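PDB 3VV5: amino acid ABC transporter, binding protein from Thermus thermophilus, which binds the lysine analogue S-(2-aminoethyl)-L-cysteine, also called L-thialysine, and probably delivers amino acids to an ABC transporter for uptake. Local coordinates for residues A[126-131]-A[183-188]. Numbering follows the deposited sequence.
Sequences IVSRKG and IDTWIT
Arg129 NH1 gives a nearly straight hydrogen bond of 2.8 Å to Ile183 O, which lies in the guanidinium plane and takes the proton almost head-on. NH1 also bonds Leu178 O of helix 171-180, and a bend at chi3 (-64°) turns the arginine tip back toward the loop before strand 185-189. Asp184 OD1 stands 4.1 Å from Arg129 NH2, close enough for a probable electrostatic pull but too far for a salt bridge. A water over one face of the guanidinium accepts from Arg129 N and donates to Asp184 O, bridging the backbones beyond the paired strands. With Arg129 replaced by an alanine, Ile183 O and Leu178 O would probably lose their shared donor, and the loop its tie to the strand end. Farther in, Val127 and Trp186 form an antiparallel hydrogen-bonded pair, with Trp186 N 2.8 Å from Val127 O and Val127 N 2.9 Å from Trp186 O. This pairing belongs to the central sheet of one lobe of the periplasmic-binding-protein fold, where strand 120-129 runs between 185-189 and 206-222. Val127 CG2 packs 4.0 Å from Trp186 CE3, and both side chains touch helix 171-180. On the other sheet face Thr185 OG1 lies 2.9 Å from Ser128 OG. Further polar partners are Pro133 O for Ser128 OG, Val143 N for Asp184 OD2 and Asp171 OD1 for Trp186 NE1.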
loop_
_atom_site.group_PDB
_atom_site.type_symbol
_atom_site.label_atom_id
_atom_site.label_comp_id
_atom_site.label_asym_id
_atom_site.label_seq_id
_atom_site.Cartn_x
_atom_site.Cartn_y
_atom_site.Cartn_z
ATOM N N ILE A 126 11.351 -0.392 -10.993
ATOM C CA ILE A 126 11.859 -1.611 -11.580
ATOM C C ILE A 126 12.923 -2.119 -10.639
ATOM O O ILE A 126 13.808 -1.372 -10.248
ATOM C CB ILE A 126 12.468 -1.337 -12.978
ATOM C CG1 ILE A 126 11.344 -1.195 -14.004
ATOM C CG2 ILE A 126 13.480 -2.441 -13.384
ATOM C CD1 ILE A 126 11.793 -0.707 -15.360
ATOM N N VAL A 127 12.817 -3.378 -10.228
ATOM C CA VAL A 127 13.937 -4.001 -9.537
ATOM C C VAL A 127 14.324 -5.329 -10.174
ATOM O O VAL A 127 13.474 -6.173 -10.483
ATOM C CB VAL A 127 13.839 -3.965 -7.944
ATOM C CG1 VAL A 127 12.451 -3.509 -7.418
ATOM C CG2 VAL A 127 14.390 -5.185 -7.268
ATOM N N SER A 128 15.623 -5.478 -10.405
ATOM C CA SER A 128 16.133 -6.672 -11.071
ATOM C C SER A 128 17.322 -7.215 -10.313
ATOM O O SER A 128 17.741 -6.650 -9.302
ATOM C CB SER A 128 16.557 -6.347 -12.520
ATOM O OG SER A 128 15.516 -5.695 -13.242
ATOM N N ARG A 129 17.871 -8.319 -10.805
ATOM C CA ARG A 129 19.150 -8.783 -10.289
ATOM C C ARG A 129 20.197 -7.831 -10.865
ATOM O O ARG A 129 19.930 -7.158 -11.861
ATOM C CB ARG A 129 19.405 -10.258 -10.662
ATOM C CG ARG A 129 18.385 -11.231 -10.029
ATOM C CD ARG A 129 18.648 -12.708 -10.380
ATOM N NE ARG A 129 18.498 -12.972 -11.812
ATOM C CZ ARG A 129 17.328 -13.051 -12.451
ATOM N NH1 ARG A 129 16.175 -12.889 -11.801
ATOM N NH2 ARG A 129 17.303 -13.297 -13.748
ATOM N N LYS A 130 21.363 -7.737 -10.238
ATOM C CA LYS A 130 22.429 -6.898 -10.792
ATOM C C LYS A 130 22.760 -7.321 -12.228
ATOM O O LYS A 130 22.851 -8.513 -12.523
ATOM C CB LYS A 130 23.641 -6.915 -9.866
ATOM C CG LYS A 130 23.603 -5.748 -8.898
ATOM C CD LYS A 130 24.338 -6.027 -7.624
ATOM C CE LYS A 130 24.544 -4.744 -6.859
ATOM N NZ LYS A 130 23.256 -4.032 -6.586
ATOM N N GLY A 131 22.871 -6.348 -13.139
ATOM C CA GLY A 131 23.031 -6.665 -14.577
ATOM C C GLY A 131 21.717 -6.871 -15.303
ATOM O O GLY A 131 21.685 -7.098 -16.523
ATOM N N ILE A 183 11.789 -14.833 -12.703
ATOM C CA ILE A 183 11.389 -13.635 -13.435
ATOM C C ILE A 183 12.621 -12.752 -13.567
ATOM O O ILE A 183 13.573 -12.879 -12.790
ATOM C CB ILE A 183 10.246 -12.867 -12.735
ATOM C CG1 ILE A 183 10.683 -12.402 -11.337
ATOM C CG2 ILE A 183 8.966 -13.730 -12.628
ATOM C CD1 ILE A 183 9.649 -11.530 -10.647
ATOM N N ASP A 184 12.602 -11.860 -14.547
ATOM C CA ASP A 184 13.719 -10.945 -14.785
ATOM C C ASP A 184 13.640 -9.681 -13.939
ATOM O O ASP A 184 14.663 -9.061 -13.627
ATOM C CB ASP A 184 13.738 -10.519 -16.251
ATOM C CG ASP A 184 14.155 -11.641 -17.181
ATOM O OD1 ASP A 184 15.327 -12.081 -17.094
ATOM O OD2 ASP A 184 13.320 -12.062 -18.005
ATOM N N THR A 185 12.419 -9.295 -13.593
ATOM C CA THR A 185 12.153 -7.973 -13.025
ATOM C C THR A 185 10.919 -8.022 -12.132
ATOM O O THR A 185 9.954 -8.690 -12.451
ATOM C CB THR A 185 11.985 -6.934 -14.159
ATOM O OG1 THR A 185 13.277 -6.651 -14.729
ATOM C CG2 THR A 185 11.372 -5.607 -13.633
ATOM N N TRP A 186 10.976 -7.310 -11.002
ATOM C CA TRP A 186 9.857 -7.157 -10.083
ATOM C C TRP A 186 9.492 -5.679 -10.066
ATOM O O TRP A 186 10.381 -4.834 -9.911
ATOM C CB TRP A 186 10.345 -7.622 -8.697
ATOM C CG TRP A 186 9.448 -7.391 -7.514
ATOM C CD1 TRP A 186 8.079 -7.484 -7.454
ATOM C CD2 TRP A 186 9.892 -7.084 -6.185
ATOM N NE1 TRP A 186 7.652 -7.261 -6.144
ATOM C CE2 TRP A 186 8.747 -7.005 -5.359
ATOM C CE3 TRP A 186 11.160 -6.872 -5.616
ATOM C CZ2 TRP A 186 8.831 -6.708 -3.987
ATOM C CZ3 TRP A 186 11.242 -6.567 -4.258
ATOM C CH2 TRP A 186 10.084 -6.497 -3.458
ATOM N N ILE A 187 8.218 -5.345 -10.300
ATOM C CA ILE A 187 7.804 -3.954 -10.238
ATOM C C ILE A 187 7.028 -3.781 -8.957
ATOM O O ILE A 187 6.029 -4.471 -8.729
ATOM C CB ILE A 187 6.974 -3.481 -11.460
ATOM C CG1 ILE A 187 7.817 -3.545 -12.749
ATOM C CG2 ILE A 187 6.508 -2.031 -11.245
ATOM C CD1 ILE A 187 7.080 -3.020 -13.984
ATOM N N THR A 188 7.500 -2.871 -8.104
ATOM C CA THR A 188 6.900 -2.717 -6.790
ATOM C C THR A 188 7.108 -1.302 -6.298
ATOM O O THR A 188 7.647 -0.466 -7.011
ATOM C CB THR A 188 7.514 -3.751 -5.782
ATOM O OG1 THR A 188 6.760 -3.781 -4.564
ATOM C CG2 THR A 188 8.964 -3.423 -5.485
HETATM O O HOH W 1 17.219 -9.772 -13.239
#